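Local coordinates for Slr0280 protein (Synechocystis sp., PDB 5H3K) that is of unknown function but contains a phosphodiester glycosidase (NAGPA-family) region and so may hydrolyse phosphodiester-linked sugars, at residues Trp275-Thr280 with Arg303-Ser308; Thr299-Ser304 with Asn539-Leu544; Leu386-Thr391 with Asn401-Gly406; Ile412-Pro417 with Asp459-Ile464. All blocks are in the same frame, centred on the assembly; numbering follows the deposited sequence.

Contact 1: residues Trp275-Thr280 with Arg303-Ser308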
# COMPACT_ATOMS: atom_id res chain seq x y z
N TRP A 275 6.00 -8.87 -14.23
CA TRP A 275 4.74 -8.15 -14.37
C TRP A 275 4.79 -7.15 -15.51
O TRP A 275 3.97 -7.18 -16.42
CB TRP A 275 4.39 -7.47 -13.04
CG TRP A 275 2.98 -7.00 -12.92
CD1 TRP A 275 1.86 -7.77 -12.80
CD2 TRP A 275 2.55 -5.63 -12.82
NE1 TRP A 275 0.76 -6.96 -12.68
CE2 TRP A 275 1.15 -5.65 -12.69
CE3 TRP A 275 3.21 -4.39 -12.87
CZ2 TRP A 275 0.38 -4.47 -12.59
CZ3 TRP A 275 2.46 -3.23 -12.76
CH2 TRP A 275 1.06 -3.28 -12.63
N THR A 276 5.76 -6.25 -15.45
CA THR A 276 6.04 -5.43 -16.62
C THR A 276 7.55 -5.24 -16.66
O THR A 276 8.25 -5.73 -15.77
CB THR A 276 5.28 -4.09 -16.58
OG1 THR A 276 5.18 -3.56 -17.92
CG2 THR A 276 5.99 -3.08 -15.67
N GLU A 277 8.06 -4.58 -17.69
CA GLU A 277 9.48 -4.31 -17.72
C GLU A 277 9.84 -3.51 -16.47
O GLU A 277 9.25 -2.46 -16.20
CB GLU A 277 9.89 -3.53 -18.97
CG GLU A 277 11.29 -2.96 -18.85
CD GLU A 277 11.94 -2.65 -20.19
OE1 GLU A 277 11.34 -2.99 -21.24
OE2 GLU A 277 13.05 -2.07 -20.20
N GLY A 278 10.78 -4.04 -15.69
CA GLY A 278 11.26 -3.35 -14.51
C GLY A 278 10.47 -3.63 -13.24
O GLY A 278 10.81 -3.08 -12.19
N ILE A 279 9.44 -4.47 -13.32
CA ILE A 279 8.66 -4.80 -12.12
C ILE A 279 8.39 -6.30 -11.99
O ILE A 279 7.79 -6.91 -12.88
CB ILE A 279 7.30 -4.06 -12.08
CG1 ILE A 279 7.50 -2.54 -12.07
CG2 ILE A 279 6.51 -4.49 -10.84
CD1 ILE A 279 6.22 -1.75 -12.03
N THR A 280 8.80 -6.87 -10.86
CA THR A 280 8.59 -8.30 -10.58
C THR A 280 7.91 -8.53 -9.23
O THR A 280 8.32 -7.98 -8.21
CB THR A 280 9.93 -9.03 -10.60
OG1 THR A 280 10.55 -8.83 -11.87
CG2 THR A 280 9.73 -10.53 -10.37
N ARG A 303 15.49 2.50 -12.59
CA ARG A 303 16.20 2.99 -13.76
C ARG A 303 15.52 2.59 -15.06
O ARG A 303 15.91 3.05 -16.14
CB ARG A 303 17.65 2.49 -13.75
CG ARG A 303 18.51 3.11 -12.66
CD ARG A 303 19.64 2.18 -12.24
NE ARG A 303 19.19 1.11 -11.35
CZ ARG A 303 19.34 -0.18 -11.59
NH1 ARG A 303 19.94 -0.59 -12.70
NH2 ARG A 303 18.90 -1.08 -10.72
N SER A 304 14.50 1.72 -14.98
CA SER A 304 13.71 1.36 -16.15
C SER A 304 13.00 2.59 -16.69
O SER A 304 12.53 3.43 -15.92
CB SER A 304 12.68 0.27 -15.85
OG SER A 304 13.33 -0.97 -15.59
N PRO A 305 12.94 2.72 -18.02
CA PRO A 305 12.38 3.94 -18.62
C PRO A 305 10.93 4.15 -18.22
O PRO A 305 10.12 3.22 -18.28
CB PRO A 305 12.49 3.67 -20.13
CG PRO A 305 13.56 2.61 -20.26
CD PRO A 305 13.41 1.76 -19.04
N GLY A 306 10.61 5.36 -17.78
CA GLY A 306 9.23 5.70 -17.47
C GLY A 306 8.77 5.32 -16.07
O GLY A 306 7.61 5.58 -15.73
N ILE A 307 9.64 4.70 -15.28
CA ILE A 307 9.28 4.36 -13.89
C ILE A 307 9.62 5.50 -12.95
O ILE A 307 10.75 6.01 -12.97
CB ILE A 307 9.96 3.07 -13.41
CG1 ILE A 307 9.37 1.87 -14.15
CG2 ILE A 307 9.80 2.91 -11.89
CD1 ILE A 307 9.71 0.53 -13.52
N SER A 308 8.66 5.88 -12.11
CA SER A 308 8.92 6.87 -11.07
C SER A 308 8.22 6.44 -9.79
O SER A 308 7.31 5.61 -9.83
CB SER A 308 8.45 8.27 -11.49
OG SER A 308 7.08 8.28 -11.84
O HOH W 1 14.36 -2.03 -18.11
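Glu277 meets the 303-308 segment mainly at the far end of its side chain. CG lies anti to the backbone N (chi1 167°) and the chain stays extended beyond it, which carries the carboxylate across to the ring of Pro305, where Glu277 OE2 lies 4.0 Å from Pro305 CD. The two side chains cross at about a right angle. A water spans the same gap: it donates to Glu277 OE2 over a short distance and sits 2.9 Å from Ser304 OG. The type II turn from Thr276 to Ile279, which follows a classic beta bulge where Trp275 and Thr276 both face Ile279, is closed by Ile279 N to Thr276 O at 3.0 Å. Within it, Gly278 CA packs 3.3 Å from Ser304 OG. With phi at 88°, a beta carbon on Gly278 would press on the preceding carbonyl oxygen and also collide with the serine hydroxyl, so two independent restraints suit glycine here. Ile307 CD1 comes against the turn's backbone, 4.0 Å from Gly278 O and equally near Glu277 O. Ile279 completes the apolar side, its CG1 4.1 Å from Ile307 CD1. No direct hydrogen bond joins the two segments: the polar link is the water between Glu277 and Ser304, and the rest is van der Waals packing, while Gly278 is also held by a backbone hydrogen bond to Asn301.

Contact 2: residues Thr299-Ser304 with Asn539-Leu544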
# COMPACT_ATOMS: atom_id res chain seq x y z
N THR A 299 9.46 -5.95 -6.69
CA THR A 299 10.79 -5.42 -6.92
C THR A 299 10.76 -4.55 -8.16
O THR A 299 10.24 -4.95 -9.21
CB THR A 299 11.84 -6.54 -7.06
OG1 THR A 299 11.90 -7.29 -5.83
CG2 THR A 299 13.22 -5.95 -7.35
N ILE A 300 11.31 -3.35 -8.05
CA ILE A 300 11.18 -2.35 -9.09
C ILE A 300 12.56 -1.83 -9.46
O ILE A 300 13.32 -1.43 -8.58
CB ILE A 300 10.33 -1.14 -8.61
CG1 ILE A 300 8.90 -1.57 -8.24
CG2 ILE A 300 10.30 -0.05 -9.67
CD1 ILE A 300 8.63 -1.55 -6.73
N ASN A 301 12.88 -1.85 -10.75
CA ASN A 301 14.10 -1.22 -11.24
C ASN A 301 13.81 0.25 -11.52
O ASN A 301 13.19 0.56 -12.53
CB ASN A 301 14.61 -1.92 -12.50
CG ASN A 301 15.89 -1.30 -13.05
OD1 ASN A 301 16.33 -0.24 -12.59
ND2 ASN A 301 16.48 -1.94 -14.05
N PRO A 302 14.28 1.15 -10.64
CA PRO A 302 13.92 2.57 -10.73
C PRO A 302 14.65 3.26 -11.89
O PRO A 302 14.45 4.45 -12.14
CB PRO A 302 14.39 3.13 -9.38
CG PRO A 302 15.60 2.30 -9.06
CD PRO A 302 15.31 0.91 -9.61
N ARG A 303 15.49 2.50 -12.59
CA ARG A 303 16.20 2.99 -13.76
C ARG A 303 15.52 2.59 -15.06
O ARG A 303 15.91 3.05 -16.14
CB ARG A 303 17.65 2.49 -13.75
CG ARG A 303 18.51 3.11 -12.66
CD ARG A 303 19.64 2.18 -12.24
NE ARG A 303 19.19 1.11 -11.35
CZ ARG A 303 19.34 -0.18 -11.59
NH1 ARG A 303 19.94 -0.59 -12.70
NH2 ARG A 303 18.90 -1.08 -10.72
N SER A 304 14.50 1.72 -14.98
CA SER A 304 13.71 1.36 -16.15
C SER A 304 13.00 2.59 -16.69
O SER A 304 12.53 3.43 -15.92
CB SER A 304 12.68 0.27 -15.85
OG SER A 304 13.33 -0.97 -15.59
N ASN A 539 21.74 -4.36 -6.76
CA ASN A 539 21.63 -3.79 -8.10
C ASN A 539 21.02 -2.40 -8.08
O ASN A 539 20.89 -1.75 -9.12
CB ASN A 539 20.79 -4.72 -8.98
CG ASN A 539 21.19 -6.18 -8.83
OD1 ASN A 539 20.35 -7.04 -8.51
ND2 ASN A 539 22.47 -6.47 -9.06
N GLY A 540 20.64 -1.95 -6.89
CA GLY A 540 19.97 -0.68 -6.75
C GLY A 540 18.52 -0.80 -7.18
O GLY A 540 17.89 0.21 -7.48
N ASN A 541 17.99 -2.02 -7.20
CA ASN A 541 16.54 -2.19 -7.36
C ASN A 541 15.84 -1.95 -6.04
O ASN A 541 16.37 -2.28 -4.98
CB ASN A 541 16.17 -3.60 -7.86
CG ASN A 541 16.62 -3.86 -9.29
OD1 ASN A 541 16.60 -2.97 -10.14
ND2 ASN A 541 17.02 -5.09 -9.55
N ILE A 542 14.63 -1.39 -6.10
CA ILE A 542 13.85 -1.12 -4.90
C ILE A 542 12.95 -2.30 -4.61
O ILE A 542 12.30 -2.83 -5.51
CB ILE A 542 13.01 0.15 -5.09
CG1 ILE A 542 13.95 1.36 -5.22
CG2 ILE A 542 11.98 0.31 -3.94
CD1 ILE A 542 13.26 2.62 -5.73
N ILE A 543 12.91 -2.74 -3.35
CA ILE A 543 12.01 -3.81 -2.96
C ILE A 543 10.97 -3.28 -1.97
O ILE A 543 11.32 -2.66 -0.98
CB ILE A 543 12.76 -4.99 -2.31
CG1 ILE A 543 13.99 -5.35 -3.15
CG2 ILE A 543 11.85 -6.21 -2.19
CD1 ILE A 543 14.98 -6.22 -2.41
N LEU A 544 9.70 -3.47 -2.29
CA LEU A 544 8.62 -3.19 -1.36
C LEU A 544 8.25 -4.52 -0.73
O LEU A 544 8.03 -5.51 -1.45
CB LEU A 544 7.42 -2.57 -2.08
CG LEU A 544 7.70 -1.36 -2.98
CD1 LEU A 544 6.40 -0.83 -3.56
CD2 LEU A 544 8.41 -0.26 -2.22
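Ile300 and Ile542 exchange two backbone hydrogen bonds, N to O and back, each 2.8 Å long, as an antiparallel hydrogen-bonded pair. Next to them Thr299 and Ile543 form a non-hydrogen-bonded pair whose side chains run side by side, Thr299 OG1 lying 3.8 Å from Ile543 CG2. On the face carrying Ile300 and Ile542, Pro302 CB rests 3.9 Å from Ile542 CD1, while Ile300 CD1 reaches Leu544 CG at the same distance. Asn541 OD1 comes 3.2 Å from Asn301 CA, and Arg303 NH2 lies 3.0 Å from Asn541 OD1 without hydrogen-bond geometry. Asn301 turns its own amide back on its chain: CG is anti to the backbone N (chi1 180°), and OD1 accepts from Arg303 N at 2.9 Å, also lying over one face of the Arg303 guanidinium. An alanine at Asn301 is likely to leave Arg303 N without this acceptor, making the turn less fixed. Further out, Asp537 OD1 accepts from the backbone N of both Asn539 and Asn541, positioning the second segment. The arrangement is an Asx turn combined with a type I turn from Asn301 to Ser304, ending strand 291-300 beside strand 542-547 in an antiparallel sheet.

Contact 3: residues Leu386-Thr391 with Asn401-Gly406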
# COMPACT_ATOMS: atom_id res chain seq x y z
N LEU A 386 15.17 18.03 9.90
CA LEU A 386 15.07 19.23 9.07
C LEU A 386 14.98 20.39 10.03
O LEU A 386 14.21 20.33 10.98
CB LEU A 386 13.80 19.17 8.22
CG LEU A 386 13.43 20.45 7.47
CD1 LEU A 386 14.40 20.68 6.32
CD2 LEU A 386 11.98 20.40 6.97
N SER A 387 15.78 21.42 9.81
CA SER A 387 15.57 22.65 10.57
C SER A 387 15.36 23.79 9.58
O SER A 387 16.01 23.85 8.54
CB SER A 387 16.74 22.94 11.52
OG SER A 387 17.92 23.22 10.80
N GLU A 388 14.41 24.67 9.91
CA GLU A 388 14.18 25.84 9.09
C GLU A 388 14.62 27.06 9.87
O GLU A 388 14.18 27.26 11.00
CB GLU A 388 12.69 25.98 8.74
CG GLU A 388 12.14 24.78 7.97
CD GLU A 388 10.75 25.03 7.42
OE1 GLU A 388 9.80 25.18 8.22
OE2 GLU A 388 10.62 25.08 6.17
N ILE A 389 15.50 27.86 9.27
CA ILE A 389 15.89 29.13 9.87
C ILE A 389 14.99 30.22 9.31
O ILE A 389 14.88 30.39 8.09
CB ILE A 389 17.34 29.49 9.55
CG1 ILE A 389 18.27 28.40 10.09
CG2 ILE A 389 17.69 30.84 10.18
CD1 ILE A 389 17.96 28.03 11.51
N ILE A 390 14.31 30.92 10.21
CA ILE A 390 13.49 32.05 9.82
C ILE A 390 14.26 33.31 10.17
O ILE A 390 14.61 33.52 11.33
CB ILE A 390 12.16 32.06 10.59
CG1 ILE A 390 11.41 30.74 10.39
CG2 ILE A 390 11.29 33.26 10.16
CD1 ILE A 390 10.07 30.69 11.13
N THR A 391 14.54 34.14 9.16
CA THR A 391 15.33 35.36 9.32
C THR A 391 14.45 36.57 9.03
O THR A 391 13.81 36.65 7.98
CB THR A 391 16.53 35.38 8.35
OG1 THR A 391 17.41 34.28 8.65
CG2 THR A 391 17.33 36.68 8.49
N ASN A 401 11.44 23.83 14.25
CA ASN A 401 11.82 22.42 14.23
C ASN A 401 10.70 21.46 13.82
O ASN A 401 10.91 20.24 13.79
CB ASN A 401 12.37 22.01 15.59
CG ASN A 401 13.72 22.64 15.89
OD1 ASN A 401 13.91 23.25 16.95
ND2 ASN A 401 14.66 22.51 14.96
N TYR A 402 9.53 22.01 13.52
CA TYR A 402 8.39 21.20 13.10
C TYR A 402 7.73 21.85 11.90
O TYR A 402 7.49 23.06 11.90
CB TYR A 402 7.40 21.03 14.26
CG TYR A 402 8.09 20.52 15.50
CD1 TYR A 402 8.35 19.16 15.67
CD2 TYR A 402 8.53 21.40 16.48
CE1 TYR A 402 9.01 18.70 16.79
CE2 TYR A 402 9.19 20.95 17.61
CZ TYR A 402 9.43 19.60 17.76
OH TYR A 402 10.09 19.16 18.88
N LEU A 403 7.44 21.06 10.88
CA LEU A 403 6.84 21.60 9.67
C LEU A 403 5.69 20.69 9.27
O LEU A 403 5.90 19.48 9.13
CB LEU A 403 7.88 21.62 8.54
CG LEU A 403 7.40 21.96 7.13
CD1 LEU A 403 6.82 23.37 7.10
CD2 LEU A 403 8.56 21.81 6.11
N ASN A 404 4.50 21.26 9.10
CA ASN A 404 3.35 20.49 8.64
C ASN A 404 3.21 19.14 9.34
O ASN A 404 3.07 18.11 8.69
CB ASN A 404 3.44 20.29 7.12
CG ASN A 404 3.24 21.59 6.36
OD1 ASN A 404 2.64 22.52 6.88
ND2 ASN A 404 3.75 21.67 5.13
N SER A 405 3.24 19.15 10.67
CA SER A 405 3.28 17.90 11.42
C SER A 405 2.19 17.77 12.48
O SER A 405 1.81 18.75 13.13
CB SER A 405 4.66 17.72 12.08
OG SER A 405 4.75 16.49 12.81
N GLY A 406 1.69 16.55 12.65
CA GLY A 406 0.80 16.25 13.76
C GLY A 406 1.54 16.02 15.06
O GLY A 406 0.92 15.79 16.11
O HOH W 2 10.13 23.79 10.59
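Leu403 reaches back toward Leu386 and Glu388, and its side chain can be followed outward. CB already lies 4.1 Å from Glu388 OE1, and CG is hardly farther from that oxygen. With CG anti to the backbone N (chi1 171°), the two methyls meet the carboxylate differently. CD1 comes in obliquely beside Glu388 OE1, at 3.7 Å. CD2 lies over one face of the carboxylate, 3.9 Å from Glu388 OE2, and on the apolar side 3.8 Å from CD2 of Leu386. The Leu403 and Glu388 side chains cross at about a right angle, while the polar work is done elsewhere: Glu388 OE1 forms a salt bridge with NE of Arg414, on strand 411-415. A water also lies 2.8 Å from Glu388 OE1 and, more weakly, near Tyr402 O, although its protons cannot serve every acceptor nearby. An alanine in place of Glu388 would probably leave the Arg414 charge without its mate and open a gap beside the Leu403 methyls. At the Asn401 end of the contact, Ser387 CB touches Asn401 ND2 at 4.0 Å. No direct hydrogen bond crosses between the segments; the regular pairing of this beta hairpin is made nearer the hairpin turn, by Glu388 with Ala400 and Ile390 with Leu398. Strand 379-392 is flanked on its other edge by strand 481-488, whose Val483 packs on Glu388, whereas strand 397-403 runs parallel to strand 411-415, so Leu403, on the strand between them, touches residues of both neighbouring strands, 379-392 and 411-415.

Contact 4: residues Ile412-Pro417 with Asp459-Ile464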
# COMPACT_ATOMS: atom_id res chain seq x y z
N ILE A 412 9.00 25.84 17.95
CA ILE A 412 8.38 26.63 16.89
C ILE A 412 8.01 25.73 15.71
O ILE A 412 8.85 25.00 15.20
CB ILE A 412 9.32 27.74 16.42
CG1 ILE A 412 9.63 28.69 17.58
CG2 ILE A 412 8.71 28.48 15.21
CD1 ILE A 412 10.78 29.64 17.32
N ALA A 413 6.75 25.82 15.29
CA ALA A 413 6.25 25.01 14.17
C ALA A 413 5.77 25.90 13.04
O ALA A 413 5.45 27.08 13.24
CB ALA A 413 5.13 24.08 14.63
N ARG A 414 5.72 25.35 11.83
CA ARG A 414 5.29 26.13 10.69
C ARG A 414 4.27 25.28 9.93
O ARG A 414 4.40 24.05 9.87
CB ARG A 414 6.50 26.47 9.82
CG ARG A 414 6.36 27.72 8.99
CD ARG A 414 7.72 28.14 8.41
NE ARG A 414 8.21 27.24 7.36
CZ ARG A 414 7.91 27.37 6.07
NH1 ARG A 414 7.10 28.35 5.66
NH2 ARG A 414 8.41 26.52 5.19
N TYR A 415 3.25 25.93 9.38
CA TYR A 415 2.22 25.26 8.60
C TYR A 415 2.01 26.01 7.30
O TYR A 415 1.69 27.20 7.30
CB TYR A 415 0.92 25.17 9.39
CG TYR A 415 1.00 24.18 10.53
CD1 TYR A 415 0.79 22.82 10.30
CD2 TYR A 415 1.31 24.59 11.82
CE1 TYR A 415 0.87 21.90 11.35
CE2 TYR A 415 1.39 23.68 12.88
CZ TYR A 415 1.17 22.33 12.63
OH TYR A 415 1.26 21.42 13.67
N THR A 416 2.21 25.31 6.18
CA THR A 416 2.15 25.91 4.85
C THR A 416 0.87 25.42 4.17
O THR A 416 0.15 24.60 4.74
CB THR A 416 3.39 25.57 4.02
OG1 THR A 416 3.31 24.21 3.57
CG2 THR A 416 4.65 25.79 4.84
N PRO A 417 0.56 25.94 2.97
CA PRO A 417 -0.63 25.43 2.29
C PRO A 417 -0.62 23.93 2.01
O PRO A 417 -1.69 23.37 1.81
CB PRO A 417 -0.63 26.21 0.97
CG PRO A 417 -0.03 27.53 1.34
CD PRO A 417 1.04 27.19 2.35
N ASP A 459 -0.86 32.43 -0.09
CA ASP A 459 0.40 33.06 -0.47
C ASP A 459 1.31 33.20 0.74
O ASP A 459 2.17 34.08 0.78
CB ASP A 459 0.14 34.44 -1.09
CG ASP A 459 -0.58 35.38 -0.13
OD1 ASP A 459 -1.18 34.90 0.86
OD2 ASP A 459 -0.55 36.61 -0.38
N GLY A 460 1.11 32.34 1.74
CA GLY A 460 1.96 32.39 2.92
C GLY A 460 1.93 31.13 3.76
O GLY A 460 1.94 30.02 3.23
N TYR A 461 1.90 31.32 5.08
CA TYR A 461 1.99 30.22 6.04
C TYR A 461 1.73 30.73 7.45
O TYR A 461 1.61 31.93 7.67
CB TYR A 461 3.37 29.55 5.98
CG TYR A 461 4.55 30.48 6.18
CD1 TYR A 461 5.09 30.70 7.45
CD2 TYR A 461 5.14 31.12 5.10
CE1 TYR A 461 6.19 31.53 7.63
CE2 TYR A 461 6.22 31.96 5.27
CZ TYR A 461 6.74 32.16 6.53
OH TYR A 461 7.82 33.01 6.67
N LEU A 462 1.66 29.80 8.40
CA LEU A 462 1.49 30.16 9.79
C LEU A 462 2.73 29.75 10.56
O LEU A 462 3.32 28.69 10.29
CB LEU A 462 0.27 29.46 10.39
CG LEU A 462 -1.07 29.73 9.72
CD1 LEU A 462 -2.19 28.99 10.46
CD2 LEU A 462 -1.35 31.24 9.70
N ILE A 463 3.16 30.60 11.49
CA ILE A 463 4.15 30.21 12.47
C ILE A 463 3.40 29.95 13.78
O ILE A 463 2.62 30.80 14.24
CB ILE A 463 5.21 31.28 12.69
CG1 ILE A 463 6.02 31.50 11.40
CG2 ILE A 463 6.12 30.88 13.85
CD1 ILE A 463 6.86 32.80 11.38
N ILE A 464 3.62 28.78 14.35
CA ILE A 464 2.96 28.38 15.59
C ILE A 464 4.00 28.29 16.71
O ILE A 464 5.00 27.57 16.59
CB ILE A 464 2.25 27.01 15.46
CG1 ILE A 464 1.09 27.10 14.45
CG2 ILE A 464 1.73 26.53 16.81
CD1 ILE A 464 0.03 28.10 14.82
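Arg414 lays its side chain across the face of Tyr461. Its CG stands 3.6 Å from Tyr461 CD1 and its CD covers CE1; a bend at chi3 then brings the guanidinium over the middle, with NH1 3.4 Å from Tyr461 CG, while NE is held by a salt bridge to Glu388 OE1 on strand 379-392. This is a cation-pi contact: Arg414 CZ lies 4.6 Å from the ring centroid and only 10° off its normal. The planes stand 88° apart, so the guanidinium meets the ring edge-on instead of stacking flat. Tyr461 CG sits between the backbone N and carbonyl carbon (chi1 55°), which places the ring under the arginine. Separately, the strand pairing brings Tyr461 CB to 3.2 Å from Tyr415 O. The two strands form an antiparallel pair in a mixed sheet: Ala413 with Ile464 and Tyr415 with Leu462 are hydrogen-bonded pairs, and Arg414 with Ile463 is the non-hydrogen-bonded pair between them. On the opposite face, Ala413 CB lies 4.2 Å from Ile464 CB; this small methyl lets Ile464 turn CG1 to the Tyr415 ring edge, 3.6 Å from Tyr415 CD2. The Tyr415 hydroxyl is bonded to Ser405 O. Back on the Arg414 face, CG2 of Ile412 and CG2 of Ile463 lie side by side, 3.8 Å apart. At the other end Pro417 sets CD 3.1 Å from Gly460 O.

How the contacts relate
The contacts form two clusters. Contacts 1 and 2 have centres about 8 Å apart, share Arg303 and Ser304, and reach one antiparallel sheet through the adjacent strands 279-288 and 291-300; Gly278 O lies 2.8 Å from Asn301 N across them, a probable hydrogen bond. Contacts 3 and 4, with centres about 9 Å apart, lie in a second, mixed sheet, where parallel strands 397-403 and 411-415 join them. Contact centres in different clusters lie 32 to 38 Å apart, with nearest atoms about 22 to 26 Å apart. Along the chain contact 1 closes first, and contacts 3 and 4 follow in turn between the two segments of contact 2. As the distances show, this long excursion carries the second sheet away from the first.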